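Local coordinates for DPSA (PDB 4CY9), which probably oxidises and stores iron as a ferritin-like, twelve-subunit protein of the Dps family that may also bind DNA, at residues 13-16 and 17-21; 31-34 and 35-39; 126-129 and 130-134. One frame throughout, in Å; residues are numbered along the deposited sequence. Where two conformers were deposited one is given.

Interaction 1. Residues 13-16 and 17-21; sequences EREA and AGRLI
Glu15 and Arg19, one helical turn apart near the start of helix 14-44, form a salt bridge that shows how an i to i+4 ion pair uses the helix as its scaffold. The straightest of its bonds runs from Arg19 NH2 to Glu15 OE1, 3.0 Å long; it meets the syn side of the carboxylate and lies nearly in the guanidinium plane. Arg19 NE is shared between both oxygens, at 3.0 Å from Glu15 OE2 and 3.2 Å from Glu15 OE1, but these two bonds are bent and weak. The carboxylate and guanidinium planes are 30° apart, so the pairing is close to side-on without being flat. Glu15 reaches its mate because its CG stands anti to the backbone N (chi1 -175°) and its chain then bends at chi2. Separately, the Arg14 side chain bonds through NH1 to Pro5 O, tying the helix start to the N-terminal segment.

Packing supplies the second kind of contact. One face of the guanidinium lies over the Ala16 backbone, with Arg19 NH2 3.5 Å from Ala16 CA, while Arg19 and Ala16 both touch Ile133 of helix 105-133. Ala17 turns to the N-terminal loop, against Thr8 and Ile12.

Backbone bonds make up the third. Glu13 sits at the N-cap position, its O accepting from Ala17 N at 2.9 Å, and Leu20 N to Ala16 O continues the ladder.

Chemically, a carboxylate in the first turn probably interacts well with the helix dipole as well as with Arg19, while one good bond beside two weak ones, in an exposed setting, is consistent with a bridge of modest strength.

Interaction 2. Residues 31-34 and 35-39; sequences LNDL and HLTLK
His35 folds back over Asn32 in the first long helix of a ferritin-type four-helix bundle, and the fold-back depends on an uncommon rotamer. Its CG stands between the backbone N and the carbonyl carbon (chi1 65°), the crowded position in a helix, which lays one ring face over the backbone of the preceding turn: Asn32 O sits 3.7 Å above the ring plane, over its centre. The ring and the Asn32 side chain run side by side and point the same way, yet amide and ring planes are almost perpendicular, 83° apart. His35 NE2 donates to Asn32 OD1 over 3.1 Å, a bent bond tilted from both planes. A water closes the triangle, donating to Asn32 OD1 at 2.7 Å and lying 3.0 Å from His35 NE2. Were the imidazole replaced by the methyl of an alanine, Asn32 OD1 would probably lose its NE2 donor, leaving the amide freer to turn, and Asn32 O would lose the ring face over it.

On another side of the helix, Leu34 and Leu38 carry the hydrophobic contact, with Leu34 CG 3.9 Å from Leu38 CD1; both also touch Tyr116 of helix 105-133. Lys39 makes salt bridges to Asp58 and to Asp69 of a second subunit, so the helix takes part in a subunit interface. Asp33 directs OD2 to Trp95 and Arg93.

Thr37 lies a turn beyond Asp33, its hydroxyl anti to its own carbonyl carbon (chi1 -66°) and thus turned back along the helix. Asp33 O accepts twice, from Thr37 N and, at 2.8 Å, from Thr37 OG1, which approaches above the carbonyl plane.

Interaction 3. Residues 126-129 and 130-134; sequences AVEE and AGKID
Glu128 and Lys132 cross obliquely on the exposed side of helix 105-133, an i to i+4 pair in which opposite charges approach without a tight grip. Lys132 is extended beyond CG and runs past the Glu128 backbone, its CG 3.8 Å from Glu128 O. Glu128 leaves the helix with CG anti to the backbone N (chi1 152°) and bends at chi2, which brings OE2 to 3.9 Å from Lys132 NZ: a long salt bridge, probably easily exchanged for water.

Glu129 folds in another direction, and its OE1 stays 4.8 Å from Lys132 NZ, where attraction can act only at a distance. Ile133 sets CG1 3.7 Å from Glu129 O, and Ala130 turns its methyl to Leu20 and Leu141 of the neighbouring helices.

The backbone tightens alongside. Lys132 N bonds to Glu129 O in an i to i+3 pattern, and Ala130 O accepts from both Ile133 N and Asp134 N. Asp134 then takes the N-cap position of helix 135-158, with OD1 weakly bonded to Ala136 N and also salt-bridged to Arg124 of a third subunit. Here a tight, N-capped turn joins the last two long helices, 105-133 and 135-158, of the ferritin-like bundle.

Overall arrangement
From the N terminus, the three contacts follow one another in series, neither nesting nor crossing, and each spans consecutive helical turns instead of closing a long loop. Interactions 1 and 2 both belong to helix 14-44, the first near its start and the second farther along, their centres 27 Å apart. Interaction 3 comes much later, at the far end of helix 105-133, yet the fold returns it to interaction 1: their centres are 11 Å apart, and Leu20 CD1 packs 3.9 Å from Ala130 CB. Interaction 2 stays about 9 Å from interaction 3 at the nearest atoms. Helix pairing thus joins one end of the bundle, while interaction 2 lies nearer its buried middle.

Interaction 1. Residues 13-16 and 17-21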
loop_
_atom_site.group_PDB
_atom_site.type_symbol
_atom_site.label_atom_id
_atom_site.label_comp_id
_atom_site.label_asym_id
_atom_site.label_seq_id
_atom_site.Cartn_x
_atom_site.Cartn_y
_atom_site.Cartn_z
ATOM N N GLU A 13 -8.867 -21.453 38.011
ATOM C CA GLU A 13 -9.581 -22.704 38.408
ATOM C C GLU A 13 -10.743 -22.943 37.472
ATOM O O GLU A 13 -11.389 -21.965 36.995
ATOM C CB GLU A 13 -10.158 -22.626 39.868
ATOM C CG GLU A 13 -8.998 -22.550 40.881
ATOM C CD GLU A 13 -8.006 -23.784 40.832
ATOM O OE1 GLU A 13 -8.433 -24.957 40.625
ATOM O OE2 GLU A 13 -6.757 -23.590 40.960
ATOM N N ARG A 14 -11.006 -24.204 37.168
ATOM C CA ARG A 14 -12.084 -24.523 36.172
ATOM C C ARG A 14 -13.448 -24.017 36.558
ATOM O O ARG A 14 -14.209 -23.492 35.743
ATOM C CB ARG A 14 -12.084 -26.031 35.850
ATOM C CG ARG A 14 -10.776 -26.306 35.075
ATOM C CD ARG A 14 -10.600 -27.773 34.615
ATOM N NE ARG A 14 -10.796 -28.649 35.751
ATOM C CZ ARG A 14 -11.892 -29.408 36.017
ATOM N NH1 ARG A 14 -12.967 -29.473 35.241
ATOM N NH2 ARG A 14 -11.923 -30.163 37.142
ATOM N N GLU A 15 -13.826 -24.176 37.845
ATOM C CA GLU A 15 -15.181 -23.698 38.211
ATOM C C GLU A 15 -15.322 -22.153 38.018
ATOM O O GLU A 15 -16.379 -21.710 37.448
ATOM C CB GLU A 15 -15.465 -24.018 39.783
ATOM C CG GLU A 15 -16.894 -23.647 40.194
ATOM C CD GLU A 15 -17.234 -22.145 40.566
ATOM O OE1 GLU A 15 -16.202 -21.386 40.920
ATOM O OE2 GLU A 15 -18.574 -21.792 40.507
ATOM N N ALA A 16 -14.283 -21.407 38.347
ATOM C CA ALA A 16 -14.301 -19.910 38.188
ATOM C C ALA A 16 -14.337 -19.648 36.640
ATOM O O ALA A 16 -15.114 -18.754 36.140
ATOM C CB ALA A 16 -13.081 -19.215 38.779
ATOM N N ALA A 17 -13.509 -20.409 35.882
ATOM C CA ALA A 17 -13.581 -20.192 34.371
ATOM C C ALA A 17 -15.003 -20.478 33.870
ATOM O O ALA A 17 -15.463 -19.751 32.945
ATOM C CB ALA A 17 -12.592 -21.167 33.673
ATOM N N GLY A 18 -15.750 -21.490 34.368
ATOM C CA GLY A 18 -17.104 -21.731 33.877
ATOM C C GLY A 18 -17.975 -20.494 34.115
ATOM O O GLY A 18 -18.843 -20.185 33.290
ATOM N N ARG A 19 -17.853 -19.860 35.304
ATOM C CA ARG A 19 -18.740 -18.716 35.475
ATOM C C ARG A 19 -18.260 -17.543 34.545
ATOM O O ARG A 19 -19.144 -16.884 34.025
ATOM C CB ARG A 19 -18.776 -18.213 36.918
ATOM C CG ARG A 19 -19.476 -19.234 37.817
ATOM C CD ARG A 19 -19.318 -18.745 39.293
ATOM N NE ARG A 19 -18.014 -18.937 39.934
ATOM C CZ ARG A 19 -17.097 -17.985 40.288
ATOM N NH1 ARG A 19 -17.230 -16.641 40.013
ATOM N NH2 ARG A 19 -15.972 -18.410 40.917
ATOM N N LEU A 20 -16.985 -17.426 34.313
ATOM C CA LEU A 20 -16.504 -16.325 33.315
ATOM C C LEU A 20 -17.020 -16.688 31.901
ATOM O O LEU A 20 -17.417 -15.759 31.183
ATOM C CB LEU A 20 -14.941 -16.268 33.409
ATOM C CG LEU A 20 -14.408 -15.087 32.543
ATOM C CD1 LEU A 20 -15.076 -13.717 32.886
ATOM C CD2 LEU A 20 -12.908 -15.019 32.855
ATOM N N ILE A 21 -16.962 -17.969 31.526
ATOM C CA ILE A 21 -17.525 -18.382 30.210
ATOM C C ILE A 21 -18.989 -17.940 30.123
ATOM O O ILE A 21 -19.476 -17.471 29.108
ATOM C CB ILE A 21 -17.346 -19.911 30.022
ATOM C CG1 ILE A 21 -15.854 -20.228 29.766
ATOM C CG2 ILE A 21 -18.304 -20.425 28.850
ATOM C CD1 ILE A 21 -15.535 -21.716 30.049
#

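Interaction 2. Residues 31-34 and 35-39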
loop_
_atom_site.group_PDB
_atom_site.type_symbol
_atom_site.label_atom_id
_atom_site.label_comp_id
_atom_site.label_asym_id
_atom_site.label_seq_id
_atom_site.Cartn_x
_atom_site.Cartn_y
_atom_site.Cartn_z
ATOM N N LEU A 31 -22.983 -8.585 21.574
ATOM C CA LEU A 31 -22.169 -7.967 20.511
ATOM C C LEU A 31 -22.683 -8.474 19.150
ATOM O O LEU A 31 -22.727 -7.666 18.207
ATOM C CB LEU A 31 -20.690 -8.392 20.697
ATOM C CG LEU A 31 -20.092 -7.650 21.941
ATOM C CD1 LEU A 31 -18.705 -8.390 22.172
ATOM C CD2 LEU A 31 -19.795 -6.141 21.633
ATOM N N ASN A 32 -23.118 -9.754 19.045
ATOM C CA ASN A 32 -23.610 -10.202 17.731
ATOM C C ASN A 32 -24.911 -9.545 17.422
ATOM O O ASN A 32 -25.129 -9.095 16.282
ATOM C CB ASN A 32 -23.801 -11.710 17.796
ATOM C CG ASN A 32 -22.453 -12.467 17.642
ATOM O OD1 ASN A 32 -21.460 -11.938 17.122
ATOM N ND2 ASN A 32 -22.448 -13.786 18.086
ATOM N N ASP A 33 -25.793 -9.410 18.437
ATOM C CA ASP A 33 -27.068 -8.710 18.135
ATOM C C ASP A 33 -26.757 -7.226 17.781
ATOM O O ASP A 33 -27.355 -6.678 16.838
ATOM C CB ASP A 33 -27.904 -8.777 19.429
ATOM C CG ASP A 33 -29.407 -8.430 19.221
ATOM O OD1 ASP A 33 -29.792 -7.725 18.244
ATOM O OD2 ASP A 33 -30.167 -8.978 20.067
ATOM N N LEU A 34 -25.737 -6.612 18.407
ATOM C CA LEU A 34 -25.468 -5.232 18.093
ATOM C C LEU A 34 -24.930 -5.085 16.637
ATOM O O LEU A 34 -25.406 -4.176 15.946
ATOM C CB LEU A 34 -24.315 -4.719 19.040
ATOM C CG LEU A 34 -23.900 -3.255 18.741
ATOM C CD1 LEU A 34 -25.084 -2.247 18.918
ATOM C CD2 LEU A 34 -22.865 -2.856 19.888
ATOM N N HIS A 35 -23.973 -5.921 16.198
ATOM C CA HIS A 35 -23.576 -5.644 14.791
ATOM C C HIS A 35 -24.658 -6.010 13.735
ATOM O O HIS A 35 -24.767 -5.338 12.725
ATOM C CB HIS A 35 -22.217 -6.269 14.395
ATOM C CG HIS A 35 -22.149 -7.785 14.383
ATOM N ND1 HIS A 35 -22.539 -8.525 13.283
ATOM C CD2 HIS A 35 -21.466 -8.659 15.239
ATOM C CE1 HIS A 35 -22.242 -9.883 13.507
ATOM N NE2 HIS A 35 -21.604 -9.961 14.699
ATOM N N LEU A 36 -25.509 -7.002 14.034
ATOM C CA LEU A 36 -26.679 -7.254 13.126
ATOM C C LEU A 36 -27.564 -6.007 13.167
ATOM O O LEU A 36 -28.067 -5.565 12.099
ATOM C CB LEU A 36 -27.555 -8.448 13.701
ATOM C CG LEU A 36 -26.739 -9.740 13.554
ATOM C CD1 LEU A 36 -27.530 -10.865 14.327
ATOM C CD2 LEU A 36 -26.658 -10.259 12.072
ATOM N N THR A 37 -27.778 -5.431 14.331
ATOM C CA THR A 37 -28.690 -4.307 14.457
ATOM C C THR A 37 -28.047 -3.055 13.822
ATOM O O THR A 37 -28.767 -2.251 13.182
ATOM C CB THR A 37 -28.970 -4.016 15.961
ATOM O OG1 THR A 37 -29.701 -5.178 16.461
ATOM C CG2 THR A 37 -29.815 -2.739 16.178
ATOM N N LEU A 38 -26.728 -2.880 13.947
ATOM C CA LEU A 38 -26.111 -1.688 13.264
ATOM C C LEU A 38 -26.271 -1.842 11.737
ATOM O O LEU A 38 -26.517 -0.811 11.096
ATOM C CB LEU A 38 -24.579 -1.681 13.576
ATOM C CG LEU A 38 -24.349 -1.232 15.083
ATOM C CD1 LEU A 38 -22.847 -1.569 15.371
ATOM C CD2 LEU A 38 -24.546 0.297 15.215
ATOM N N LYS A 39 -26.120 -3.051 11.187
ATOM C CA LYS A 39 -26.290 -3.160 9.729
ATOM C C LYS A 39 -27.744 -2.882 9.403
ATOM O O LYS A 39 -28.038 -2.226 8.396
ATOM C CB LYS A 39 -25.946 -4.552 9.229
ATOM C CG LYS A 39 -24.395 -4.785 8.958
ATOM C CD LYS A 39 -24.086 -3.799 7.748
ATOM C CE LYS A 39 -22.803 -4.128 7.069
ATOM N NZ LYS A 39 -22.650 -3.133 5.931
HETATM O O HOH W 1 -19.567 -12.056 15.259
#

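Interaction 3. Residues 126-129 and 130-134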
loop_
_atom_site.group_PDB
_atom_site.type_symbol
_atom_site.label_atom_id
_atom_site.label_comp_id
_atom_site.label_asym_id
_atom_site.label_seq_id
_atom_site.Cartn_x
_atom_site.Cartn_y
_atom_site.Cartn_z
ATOM N N ALA A 126 -20.032 -7.028 33.252
ATOM C CA ALA A 126 -19.118 -8.123 32.918
ATOM C C ALA A 126 -17.674 -7.760 33.302
ATOM O O ALA A 126 -16.904 -8.684 33.709
ATOM C CB ALA A 126 -19.201 -8.452 31.332
ATOM N N VAL A 127 -17.221 -6.488 33.147
ATOM C CA VAL A 127 -15.854 -6.075 33.580
ATOM C C VAL A 127 -15.698 -6.370 35.089
ATOM O O VAL A 127 -14.654 -6.904 35.548
ATOM C CB VAL A 127 -15.663 -4.577 33.359
ATOM C CG1 VAL A 127 -14.441 -4.046 34.088
ATOM C CG2 VAL A 127 -15.517 -4.364 31.774
ATOM N N GLU A 128 -16.750 -6.002 35.818
ATOM C CA GLU A 128 -16.610 -6.150 37.294
ATOM C C GLU A 128 -16.545 -7.655 37.644
ATOM O O GLU A 128 -15.669 -8.060 38.432
ATOM C CB GLU A 128 -17.910 -5.488 37.903
ATOM C CG GLU A 128 -18.282 -6.124 39.252
ATOM C CD GLU A 128 -17.713 -5.313 40.364
ATOM O OE1 GLU A 128 -16.823 -4.468 40.037
ATOM O OE2 GLU A 128 -18.139 -5.502 41.559
ATOM N N GLU A 129 -17.344 -8.510 37.004
ATOM C CA GLU A 129 -17.222 -9.983 37.253
ATOM C C GLU A 129 -15.910 -10.526 36.776
ATOM O O GLU A 129 -15.291 -11.405 37.447
ATOM C CB GLU A 129 -18.353 -10.796 36.551
ATOM C CG GLU A 129 -19.734 -10.415 37.044
ATOM C CD GLU A 129 -19.802 -10.498 38.607
ATOM O OE1 GLU A 129 -19.171 -11.452 39.215
ATOM O OE2 GLU A 129 -20.408 -9.565 39.242
ATOM N N ALA A 130 -15.457 -10.156 35.562
ATOM C CA ALA A 130 -14.188 -10.655 35.123
ATOM C C ALA A 130 -13.008 -10.201 35.978
ATOM O O ALA A 130 -12.048 -10.932 36.104
ATOM C CB ALA A 130 -13.929 -10.117 33.634
ATOM N N GLY A 131 -13.064 -8.997 36.553
ATOM C CA GLY A 131 -11.945 -8.502 37.335
ATOM C C GLY A 131 -11.758 -9.406 38.566
ATOM O O GLY A 131 -10.585 -9.541 39.001
ATOM N N LYS A 132 -12.811 -10.075 39.011
ATOM C CA LYS A 132 -12.637 -10.995 40.224
ATOM C C LYS A 132 -12.052 -12.345 39.821
ATOM O O LYS A 132 -11.638 -13.129 40.664
ATOM C CB LYS A 132 -14.008 -11.263 40.808
ATOM C CG LYS A 132 -14.453 -9.941 41.453
ATOM C CD LYS A 132 -15.893 -10.193 41.734
ATOM C CE LYS A 132 -16.180 -8.831 42.396
ATOM N NZ LYS A 132 -17.486 -9.066 43.030
ATOM N N ILE A 133 -12.086 -12.687 38.520
ATOM C CA ILE A 133 -11.674 -14.020 38.074
ATOM C C ILE A 133 -10.347 -13.987 37.306
ATOM O O ILE A 133 -9.453 -14.850 37.529
ATOM C CB ILE A 133 -12.789 -14.639 37.155
ATOM C CG1 ILE A 133 -14.083 -14.908 38.012
ATOM C CG2 ILE A 133 -12.357 -16.012 36.541
ATOM C CD1 ILE A 133 -15.347 -15.212 37.217
ATOM N N ASP A 134 -10.175 -13.036 36.386
ATOM C CA ASP A 134 -8.988 -13.075 35.509
ATOM C C ASP A 134 -8.739 -11.658 34.946
ATOM O O ASP A 134 -9.524 -11.205 34.073
ATOM C CB ASP A 134 -9.405 -13.971 34.321
ATOM C CG ASP A 134 -8.361 -13.895 33.213
ATOM O OD1 ASP A 134 -7.175 -13.672 33.507
ATOM O OD2 ASP A 134 -8.741 -14.132 32.077
#